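Local coordinates for protein Ceg4 (Legionella pneumophila subsp. pneumophila, PDB 6AOK) that acts as a HAD-like phosphotyrosine phosphatase, a magnesium-binding effector that attenuates activation of eukaryotic MAPK pathways, here represented by its N-terminal phosphatase domain, at residues R177-G181 with K182-E186; L205-V208 with R209-F212; P169-Y172 with A173-L176; V94-F97 with H98-K102. All coordinates share one frame; numbering follows the deposited sequence.

In the fold
Along the chain the order is contact 4, contact 3, contact 1, contact 2. All four are local contacts on or at the end of helices that flank the parallel five-stranded sheet of the HAD-like domain. Contacts 3 and 1 follow one another on helix 169-180, with centres about 12 Å apart. Contact 3 starts the helix by the magnesium site, and contact 1 turns the chain toward strand 189-192. Contacts 4 and 2 lie on helices 91-100 and 201-211. Their centres are about 11 Å apart and they touch. Contacts 3 and 4 lie on opposite sides of the chain's centre, with centres about 24 Å apart. Contacts 1 and 2 lie away from the metal.

Contact 1 (R177-G181 with K182-E186); sequences RAVKG and KGYNE
Val179 and Tyr184 meet where helix 169-180 ends and the chain turns back. Their side chains cross at a slant. CG1 of Val179 is anti to the backbone N (chi1 169°), and this brings it to CB of Tyr184 at 3.7 Å. The Tyr184 ring turns an edge to the backbone, with Val179 O near the ring plane, 3.6 Å from CD2. A type I beta turn from Lys180 to Gly183 makes the reversal. Gly183 N donates to Lys180 O at 3.1 Å, and Lys182 N donates to Val179 O. Both donors stand above the carbonyl plane of their acceptors. The Lys182 chain bends at chi2 and chi4, and NZ folds back to Gly181 O at 3.3 Å. A water joins the same NZ to Ala178 O, but the main partner of NZ is Asn149 OD1. A second water donates to Lys180 O and Tyr184 O, linking the turn's start to the residue after it. Tyr184 OH is bonded to Ala159 N, and Arg158 makes a cation-pi contact with the ring. Val179 packs on Val162 and Ile164 of strand 161-165 and on Ile189 of strand 189-192, while Ala178 rests on helix 144-153.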
loop_
_atom_site.group_PDB
_atom_site.type_symbol
_atom_site.label_atom_id
_atom_site.label_comp_id
_atom_site.label_asym_id
_atom_site.label_seq_id
_atom_site.Cartn_x
_atom_site.Cartn_y
_atom_site.Cartn_z
ATOM N N ARG A 177 8.044 8.083 -14.234
ATOM C CA ARG A 177 9.080 9.079 -14.542
ATOM C C ARG A 177 10.218 9.049 -13.516
ATOM O O ARG A 177 11.405 9.117 -13.872
ATOM C CB ARG A 177 8.430 10.474 -14.564
ATOM C CG ARG A 177 9.034 11.465 -15.512
ATOM C CD ARG A 177 7.923 12.268 -16.259
ATOM N NE ARG A 177 6.848 12.693 -15.356
ATOM C CZ ARG A 177 5.544 12.639 -15.657
ATOM N NH1 ARG A 177 5.140 12.181 -16.843
ATOM N NH2 ARG A 177 4.638 13.027 -14.777
ATOM N N ALA A 178 9.865 8.971 -12.227
ATOM C CA ALA A 178 10.847 8.952 -11.150
ATOM C C ALA A 178 11.703 7.691 -11.207
ATOM O O ALA A 178 12.927 7.736 -11.015
ATOM C CB ALA A 178 10.122 9.067 -9.800
ATOM N N VAL A 179 11.072 6.559 -11.511
ATOM C CA VAL A 179 11.798 5.296 -11.559
ATOM C C VAL A 179 12.756 5.285 -12.750
ATOM O O VAL A 179 13.898 4.849 -12.626
ATOM C CB VAL A 179 10.799 4.123 -11.603
ATOM C CG1 VAL A 179 11.533 2.802 -11.929
ATOM C CG2 VAL A 179 10.079 3.976 -10.255
ATOM N N LYS A 180 12.298 5.735 -13.928
ATOM C CA LYS A 180 13.198 5.795 -15.074
ATOM C C LYS A 180 14.300 6.824 -14.849
ATOM O O LYS A 180 15.417 6.629 -15.300
ATOM C CB LYS A 180 12.422 6.107 -16.351
ATOM C CG LYS A 180 11.509 4.991 -16.833
ATOM C CD LYS A 180 10.757 5.462 -18.087
ATOM C CE LYS A 180 9.746 4.448 -18.549
ATOM N NZ LYS A 180 10.380 3.203 -19.063
ATOM N N GLY A 181 14.006 7.896 -14.121
ATOM C CA GLY A 181 15.044 8.880 -13.806
ATOM C C GLY A 181 16.034 8.413 -12.764
ATOM O O GLY A 181 16.934 9.175 -12.373
ATOM N N LYS A 182 15.859 7.187 -12.266
ATOM C CA LYS A 182 16.856 6.570 -11.398
ATOM C C LYS A 182 17.533 5.372 -12.071
ATOM O O LYS A 182 18.168 4.548 -11.398
ATOM C CB LYS A 182 16.224 6.182 -10.069
ATOM C CG LYS A 182 15.910 7.400 -9.186
ATOM C CD LYS A 182 17.225 8.052 -8.636
ATOM C CE LYS A 182 17.019 9.517 -8.165
ATOM N NZ LYS A 182 16.955 10.445 -9.369
ATOM N N GLY A 183 17.477 5.301 -13.402
ATOM C CA GLY A 183 18.277 4.348 -14.136
ATOM C C GLY A 183 17.636 3.005 -14.405
ATOM O O GLY A 183 18.257 2.170 -15.033
ATOM N N TYR A 184 16.412 2.767 -13.977
ATOM C CA TYR A 184 15.769 1.493 -14.260
ATOM C C TYR A 184 15.175 1.496 -15.660
ATOM O O TYR A 184 14.618 2.501 -16.103
ATOM C CB TYR A 184 14.659 1.245 -13.227
ATOM C CG TYR A 184 15.237 1.009 -11.822
ATOM C CD1 TYR A 184 15.717 -0.233 -11.463
ATOM C CD2 TYR A 184 15.326 2.048 -10.896
ATOM C CE1 TYR A 184 16.250 -0.455 -10.220
ATOM C CE2 TYR A 184 15.867 1.829 -9.642
ATOM C CZ TYR A 184 16.332 0.565 -9.322
ATOM O OH TYR A 184 16.901 0.315 -8.095
ATOM N N ASN A 185 15.281 0.352 -16.336
ATOM C CA ASN A 185 14.811 0.163 -17.699
ATOM C C ASN A 185 13.666 -0.842 -17.736
ATOM O O ASN A 185 13.332 -1.488 -16.733
ATOM C CB ASN A 185 15.954 -0.289 -18.614
ATOM C CG ASN A 185 16.745 -1.436 -18.043
ATOM O OD1 ASN A 185 16.195 -2.324 -17.379
ATOM N ND2 ASN A 185 18.041 -1.443 -18.309
ATOM N N GLU A 186 13.087 -0.984 -18.937
ATOM C CA GLU A 186 11.765 -1.584 -19.075
ATOM C C GLU A 186 11.678 -2.977 -18.477
ATOM O O GLU A 186 10.694 -3.301 -17.830
ATOM C CB GLU A 186 11.379 -1.611 -20.546
ATOM C CG GLU A 186 10.065 -2.242 -20.798
ATOM C CD GLU A 186 9.905 -2.585 -22.252
ATOM O OE1 GLU A 186 10.938 -2.934 -22.932
ATOM O OE2 GLU A 186 8.730 -2.511 -22.674
HETATM O O HOH W 1 14.114 10.223 -10.760
HETATM O O HOH W 2 16.268 4.655 -16.719
#

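Contact 2 (L205-V208 with R209-F212); sequences LEDV and REMF
Arg209 and Leu205 pack one turn apart on helix 201-211, the last helix of this HAD-like domain. Arg209 and Val208 lose most surface to this local contact, though Arg209 remains exposed and Val208 is buried. The aliphatic part of Arg209 does the touching: its CD lies 3.9 Å from CD1 of Leu205. The chain then bends at chi3 (67°), and NH1 comes 4.0 Å from CD2 of Leu205. In the backbone, Arg209 N donates to Leu205 O in a nearly straight bond of 2.9 Å. Glu99 of helix 91-100 touches both side chains, so this side of the helix faces a neighbouring helix.

Val208 packs on Tyr163 of strand 161-165. It also runs beside Phe212, both side chains pointing the same way, with CG1 of Val208 4.1 Å from CE2 of the ring. Phe212 follows the helix, and its ring rests on Pro11 and Val13. Met211 N, from a selenomethionine, bonds to Val208 O and stands above the carbonyl plane.

OD1 of Asp207 and OE1 of Glu210 lie 4.2 Å apart as like charges. Separately, a water donates to the backbone O of Asp207 and to OE1 of Glu210. Val208 O also faces the edge of the Phe212 ring, lying near its plane and 3.3 Å from CD2.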
loop_
_atom_site.group_PDB
_atom_site.type_symbol
_atom_site.label_atom_id
_atom_site.label_comp_id
_atom_site.label_asym_id
_atom_site.label_seq_id
_atom_site.Cartn_x
_atom_site.Cartn_y
_atom_site.Cartn_z
ATOM N N LEU A 205 1.717 -11.685 -6.811
ATOM C CA LEU A 205 2.235 -12.612 -5.793
ATOM C C LEU A 205 3.019 -13.768 -6.411
ATOM O O LEU A 205 4.111 -14.126 -5.942
ATOM C CB LEU A 205 1.069 -13.175 -4.987
ATOM C CG LEU A 205 1.437 -14.283 -3.983
ATOM C CD1 LEU A 205 2.364 -13.647 -3.016
ATOM C CD2 LEU A 205 0.210 -14.795 -3.273
ATOM N N GLU A 206 2.434 -14.426 -7.421
ATOM C CA GLU A 206 3.130 -15.517 -8.088
ATOM C C GLU A 206 4.419 -15.024 -8.732
ATOM O O GLU A 206 5.466 -15.671 -8.624
ATOM C CB GLU A 206 2.212 -16.143 -9.137
ATOM C CG GLU A 206 2.974 -16.812 -10.278
ATOM C CD GLU A 206 2.107 -17.635 -11.256
ATOM O OE1 GLU A 206 2.324 -17.498 -12.482
ATOM O OE2 GLU A 206 1.228 -18.410 -10.806
ATOM N N ASP A 207 4.373 -13.857 -9.384
ATOM C CA ASP A 207 5.571 -13.348 -10.032
ATOM C C ASP A 207 6.640 -12.972 -9.017
ATOM O O ASP A 207 7.824 -13.194 -9.275
ATOM C CB ASP A 207 5.229 -12.148 -10.911
ATOM C CG ASP A 207 4.364 -12.544 -12.097
ATOM O OD1 ASP A 207 4.234 -13.769 -12.360
ATOM O OD2 ASP A 207 3.808 -11.632 -12.758
ATOM N N VAL A 208 6.255 -12.480 -7.834
ATOM C CA VAL A 208 7.278 -12.180 -6.839
ATOM C C VAL A 208 7.827 -13.455 -6.221
ATOM O O VAL A 208 9.041 -13.588 -6.062
ATOM C CB VAL A 208 6.737 -11.193 -5.792
ATOM C CG1 VAL A 208 7.719 -11.045 -4.644
ATOM C CG2 VAL A 208 6.611 -9.903 -6.411
ATOM N N ARG A 209 6.969 -14.445 -5.925
ATOM C CA ARG A 209 7.465 -15.700 -5.396
ATOM C C ARG A 209 8.318 -16.466 -6.402
ATOM O O ARG A 209 9.172 -17.265 -6.003
ATOM C CB ARG A 209 6.311 -16.579 -4.933
ATOM C CG ARG A 209 6.014 -16.401 -3.502
ATOM C CD ARG A 209 4.615 -16.772 -3.182
ATOM N NE ARG A 209 4.383 -18.185 -3.346
ATOM C CZ ARG A 209 3.278 -18.803 -2.941
ATOM N NH1 ARG A 209 2.304 -18.104 -2.357
ATOM N NH2 ARG A 209 3.148 -20.121 -3.120
ATOM N N GLU A 210 8.095 -16.273 -7.689
ATOM C CA GLU A 210 8.948 -16.950 -8.656
ATOM C C GLU A 210 10.411 -16.529 -8.495
ATOM O O GLU A 210 11.314 -17.345 -8.730
ATOM C CB GLU A 210 8.441 -16.662 -10.070
ATOM C CG GLU A 210 9.188 -17.331 -11.184
ATOM C CD GLU A 210 8.724 -16.856 -12.569
ATOM O OE1 GLU A 210 7.784 -16.021 -12.632
ATOM O OE2 GLU A 210 9.291 -17.341 -13.589
HETATM N N MSE A 211 10.673 -15.295 -8.047
HETATM C CA MSE A 211 12.048 -14.805 -7.898
HETATM C C MSE A 211 12.809 -15.332 -6.680
HETATM O O MSE A 211 14.033 -15.287 -6.636
HETATM C CB MSE A 211 12.045 -13.284 -7.857
HETATM C CG MSE A 211 11.657 -12.674 -9.167
HETATM SE SE MSE A 211 11.640 -10.733 -9.050
HETATM C CE MSE A 211 13.491 -10.487 -8.495
ATOM N N PHE A 212 12.089 -15.835 -5.695
ATOM C CA PHE A 212 12.761 -16.267 -4.490
ATOM C C PHE A 212 12.611 -17.772 -4.287
ATOM O O PHE A 212 11.517 -18.321 -4.471
ATOM C CB PHE A 212 12.205 -15.474 -3.284
ATOM C CG PHE A 212 12.460 -13.977 -3.396
ATOM C CD1 PHE A 212 13.695 -13.439 -3.027
ATOM C CD2 PHE A 212 11.491 -13.120 -3.915
ATOM C CE1 PHE A 212 13.936 -12.060 -3.153
ATOM C CE2 PHE A 212 11.727 -11.746 -4.060
ATOM C CZ PHE A 212 12.946 -11.207 -3.665
HETATM O O HOH W 3 8.995 -13.203 -11.631
#

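Contact 3 (P169-Y172 with A173-L176); sequences PTDY and AEML
Pro169 O and Ala173 N open a run of four i to i+4 backbone bonds, which closes with Leu176 N on Tyr172 O at 2.9 Å. This is the first part of helix 169-180, the helix of a beta-alpha-beta unit between strands 161-165 and 189-192 in the HAD-like fold. With chi1 of Tyr172 at 177°, CG points away from the backbone N and the ring lies along the helix toward the next turn. There CE2 of Tyr172 meets CD2 of Leu176 at 4.0 Å. Both side chains also touch Ile164 of strand 161-165.

Met175, a selenomethionine, is buried against Ile164 and Val148. Its side chain lies about 5 Å from that of Asp18, a magnesium ligand. Asp171 is also close to the metal, with its side chain about 6 Å from the ion. Its OD2 forms a salt bridge with Lys113 and a hydrogen bond with Ser168 OG.

Beside Asp171, Glu174 reaches back with its chain extended beyond CG. OD1 of Asp171 and OE2 of Glu174 are like charges 4.2 Å apart. A water lies by OD1 of Asp171 and OE1 of Glu174, with more acceptors in reach than it has protons. Phe145 N bonds to OE1 of Glu174. CG of Glu174 lies 3.4 Å from Thr170 O, and OE2 stands 4.1 Å from CG2 of Thr170.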
loop_
_atom_site.group_PDB
_atom_site.type_symbol
_atom_site.label_atom_id
_atom_site.label_comp_id
_atom_site.label_asym_id
_atom_site.label_seq_id
_atom_site.Cartn_x
_atom_site.Cartn_y
_atom_site.Cartn_z
ATOM N N PRO A 169 -3.964 7.573 -13.717
ATOM C CA PRO A 169 -2.918 7.701 -14.771
ATOM C C PRO A 169 -1.876 8.783 -14.505
ATOM O O PRO A 169 -0.683 8.582 -14.779
ATOM C CB PRO A 169 -3.742 8.029 -16.024
ATOM C CG PRO A 169 -5.085 7.468 -15.743
ATOM C CD PRO A 169 -5.323 7.634 -14.253
ATOM N N THR A 170 -2.299 9.955 -14.009
ATOM C CA THR A 170 -1.346 11.035 -13.736
ATOM C C THR A 170 -0.335 10.625 -12.673
ATOM O O THR A 170 0.887 10.876 -12.793
ATOM C CB THR A 170 -2.109 12.298 -13.285
ATOM O OG1 THR A 170 -2.945 12.749 -14.349
ATOM C CG2 THR A 170 -1.153 13.409 -12.951
ATOM N N ASP A 171 -0.817 10.022 -11.598
ATOM C CA ASP A 171 0.087 9.640 -10.516
ATOM C C ASP A 171 0.976 8.467 -10.926
ATOM O O ASP A 171 2.183 8.456 -10.624
ATOM C CB ASP A 171 -0.710 9.327 -9.254
ATOM C CG ASP A 171 -1.370 10.588 -8.653
ATOM O OD1 ASP A 171 -0.663 11.568 -8.380
ATOM O OD2 ASP A 171 -2.596 10.589 -8.448
ATOM N N TYR A 172 0.420 7.505 -11.673
ATOM C CA TYR A 172 1.238 6.435 -12.241
ATOM C C TYR A 172 2.397 7.009 -13.055
ATOM O O TYR A 172 3.575 6.639 -12.865
ATOM C CB TYR A 172 0.361 5.542 -13.137
ATOM C CG TYR A 172 1.170 4.452 -13.818
ATOM C CD1 TYR A 172 1.376 3.226 -13.201
ATOM C CD2 TYR A 172 1.745 4.664 -15.049
ATOM C CE1 TYR A 172 2.115 2.249 -13.814
ATOM C CE2 TYR A 172 2.467 3.687 -15.678
ATOM C CZ TYR A 172 2.636 2.471 -15.049
ATOM O OH TYR A 172 3.394 1.497 -15.670
ATOM N N ALA A 173 2.082 7.968 -13.909
ATOM C CA ALA A 173 3.043 8.524 -14.851
ATOM C C ALA A 173 4.184 9.214 -14.119
ATOM O O ALA A 173 5.336 9.120 -14.548
ATOM C CB ALA A 173 2.333 9.499 -15.803
ATOM N N GLU A 174 3.867 9.929 -13.030
ATOM C CA GLU A 174 4.878 10.508 -12.138
ATOM C C GLU A 174 5.795 9.469 -11.519
ATOM O O GLU A 174 7.007 9.661 -11.473
ATOM C CB GLU A 174 4.206 11.282 -10.999
ATOM C CG GLU A 174 3.518 12.587 -11.450
ATOM C CD GLU A 174 2.928 13.306 -10.241
ATOM O OE1 GLU A 174 3.406 13.113 -9.093
ATOM O OE2 GLU A 174 1.999 14.096 -10.452
HETATM N N MSE A 175 5.249 8.399 -10.981
HETATM C CA MSE A 175 6.101 7.410 -10.397
HETATM C C MSE A 175 6.984 6.756 -11.434
HETATM O O MSE A 175 8.127 6.552 -11.217
HETATM C CB MSE A 175 5.309 6.360 -9.653
HETATM C CG MSE A 175 4.432 6.964 -8.572
HETATM SE SE MSE A 175 3.956 5.697 -7.140
HETATM C CE MSE A 175 2.437 4.945 -8.153
ATOM N N LEU A 176 6.411 6.471 -12.577
ATOM C CA LEU A 176 7.196 5.856 -13.657
ATOM C C LEU A 176 8.329 6.773 -14.117
ATOM O O LEU A 176 9.447 6.313 -14.373
ATOM C CB LEU A 176 6.269 5.531 -14.819
ATOM C CG LEU A 176 6.965 4.850 -15.979
ATOM C CD1 LEU A 176 7.470 3.423 -15.590
ATOM C CD2 LEU A 176 5.988 4.801 -17.177
HETATM O O HOH W 4 1.241 13.329 -7.433
#

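Contact 4 (V94-F97 with H98-K102); sequences VAFF and HEVLK
Phe96 and Val100 form the tightly packed side of this stretch of helix 91-100. CG1 of Val100 sits over one face of the Phe96 ring, 4.0 Å from the centroid and 21° off the normal, in a CH-pi contact. CG1 is displaced toward the ring rim, where CZ of Phe96 is 3.7 Å away. The second branch of Val100 reaches another ring: CG2 lies 3.9 Å from CD1 of Phe97. With CG1 anti to the carbonyl carbon (chi1 -66°), CG2 falls between the backbone N and the carbonyl carbon. Phe97 in turn receives CD2 of Phe96 over the centre of one face. Leu101 lies with CB and CG 3.2 Å from Phe97 O; CD1 is farther, 4.2 Å from CB of Phe97.

Val94 and His98 make a second close contact, partly exposed. They lie side by side, with CG1 of Val94 3.6 Å from CD2 of the imidazole. The ring is stacked on Phe128, and ND1 is bonded to Glu132. The solvent side is at Ala95, which is exposed and points away from 98-102.

Phe96 faces Tyr204 and Leu205 of helix 201-211, while Phe97, Val100 and Leu101 pack against strand 106-111 of the sheet.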
loop_
_atom_site.group_PDB
_atom_site.type_symbol
_atom_site.label_atom_id
_atom_site.label_comp_id
_atom_site.label_asym_id
_atom_site.label_seq_id
_atom_site.Cartn_x
_atom_site.Cartn_y
_atom_site.Cartn_z
ATOM N N VAL A 94 -4.527 -8.988 0.304
ATOM C CA VAL A 94 -4.087 -9.426 1.632
ATOM C C VAL A 94 -3.005 -10.495 1.519
ATOM O O VAL A 94 -1.972 -10.423 2.187
ATOM C CB VAL A 94 -5.288 -9.931 2.445
ATOM C CG1 VAL A 94 -4.812 -10.732 3.664
ATOM C CG2 VAL A 94 -6.159 -8.754 2.875
ATOM N N ALA A 95 -3.223 -11.513 0.674
ATOM C CA ALA A 95 -2.222 -12.570 0.549
ATOM C C ALA A 95 -0.903 -12.028 -0.016
ATOM O O ALA A 95 0.191 -12.462 0.389
ATOM C CB ALA A 95 -2.756 -13.714 -0.325
ATOM N N PHE A 96 -0.981 -11.119 -0.983
ATOM C CA PHE A 96 0.227 -10.510 -1.529
ATOM C C PHE A 96 1.049 -9.804 -0.451
ATOM O O PHE A 96 2.268 -10.036 -0.331
ATOM C CB PHE A 96 -0.136 -9.500 -2.607
ATOM C CG PHE A 96 1.053 -8.797 -3.205
ATOM C CD1 PHE A 96 1.766 -9.356 -4.249
ATOM C CD2 PHE A 96 1.448 -7.543 -2.722
ATOM C CE1 PHE A 96 2.850 -8.654 -4.813
ATOM C CE2 PHE A 96 2.514 -6.892 -3.242
ATOM C CZ PHE A 96 3.212 -7.432 -4.301
ATOM N N PHE A 97 0.400 -8.935 0.342
ATOM C CA PHE A 97 1.125 -8.213 1.386
ATOM C C PHE A 97 1.628 -9.110 2.503
ATOM O O PHE A 97 2.703 -8.845 3.046
ATOM C CB PHE A 97 0.255 -7.065 1.912
ATOM C CG PHE A 97 0.222 -5.954 0.936
ATOM C CD1 PHE A 97 1.343 -5.156 0.771
ATOM C CD2 PHE A 97 -0.841 -5.789 0.074
ATOM C CE1 PHE A 97 1.377 -4.164 -0.197
ATOM C CE2 PHE A 97 -0.821 -4.791 -0.923
ATOM C CZ PHE A 97 0.307 -3.980 -1.054
ATOM N N HIS A 98 0.917 -10.187 2.860
ATOM C CA HIS A 98 1.526 -11.115 3.802
ATOM C C HIS A 98 2.815 -11.682 3.224
ATOM O O HIS A 98 3.801 -11.855 3.940
ATOM C CB HIS A 98 0.577 -12.272 4.172
ATOM C CG HIS A 98 -0.439 -11.918 5.224
ATOM N ND1 HIS A 98 -0.098 -11.356 6.441
ATOM C CD2 HIS A 98 -1.793 -12.023 5.223
ATOM C CE1 HIS A 98 -1.197 -11.140 7.149
ATOM N NE2 HIS A 98 -2.238 -11.563 6.442
ATOM N N GLU A 99 2.836 -11.979 1.937
ATOM C CA GLU A 99 4.072 -12.504 1.369
ATOM C C GLU A 99 5.183 -11.441 1.361
ATOM O O GLU A 99 6.323 -11.704 1.768
ATOM C CB GLU A 99 3.815 -13.005 -0.040
ATOM C CG GLU A 99 5.064 -13.453 -0.702
ATOM C CD GLU A 99 5.510 -14.799 -0.185
ATOM O OE1 GLU A 99 4.656 -15.625 0.235
ATOM O OE2 GLU A 99 6.728 -15.028 -0.196
ATOM N N VAL A 100 4.881 -10.233 0.901
ATOM C CA VAL A 100 6.003 -9.329 0.693
ATOM C C VAL A 100 6.455 -8.666 1.993
ATOM O O VAL A 100 7.618 -8.244 2.095
ATOM C CB VAL A 100 5.685 -8.270 -0.377
ATOM C CG1 VAL A 100 5.521 -8.947 -1.771
ATOM C CG2 VAL A 100 4.449 -7.428 -0.010
ATOM N N LEU A 101 5.572 -8.544 2.983
ATOM C CA LEU A 101 5.996 -7.909 4.217
ATOM C C LEU A 101 6.743 -8.867 5.120
ATOM O O LEU A 101 7.198 -8.443 6.178
ATOM C CB LEU A 101 4.808 -7.347 4.982
ATOM C CG LEU A 101 4.114 -6.196 4.277
ATOM C CD1 LEU A 101 2.778 -5.747 4.998
ATOM C CD2 LEU A 101 5.109 -5.002 4.123
ATOM N N LYS A 102 6.845 -10.152 4.759
ATOM C CA LYS A 102 7.710 -11.070 5.480
ATOM C C LYS A 102 9.012 -11.331 4.747
ATOM O O LYS A 102 9.844 -12.097 5.233
ATOM C CB LYS A 102 6.984 -12.386 5.734
ATOM C CG LYS A 102 5.647 -12.206 6.500
ATOM C CD LYS A 102 4.633 -13.358 6.242
ATOM C CE LYS A 102 3.542 -13.445 7.305
ATOM N NZ LYS A 102 3.864 -14.503 8.308
#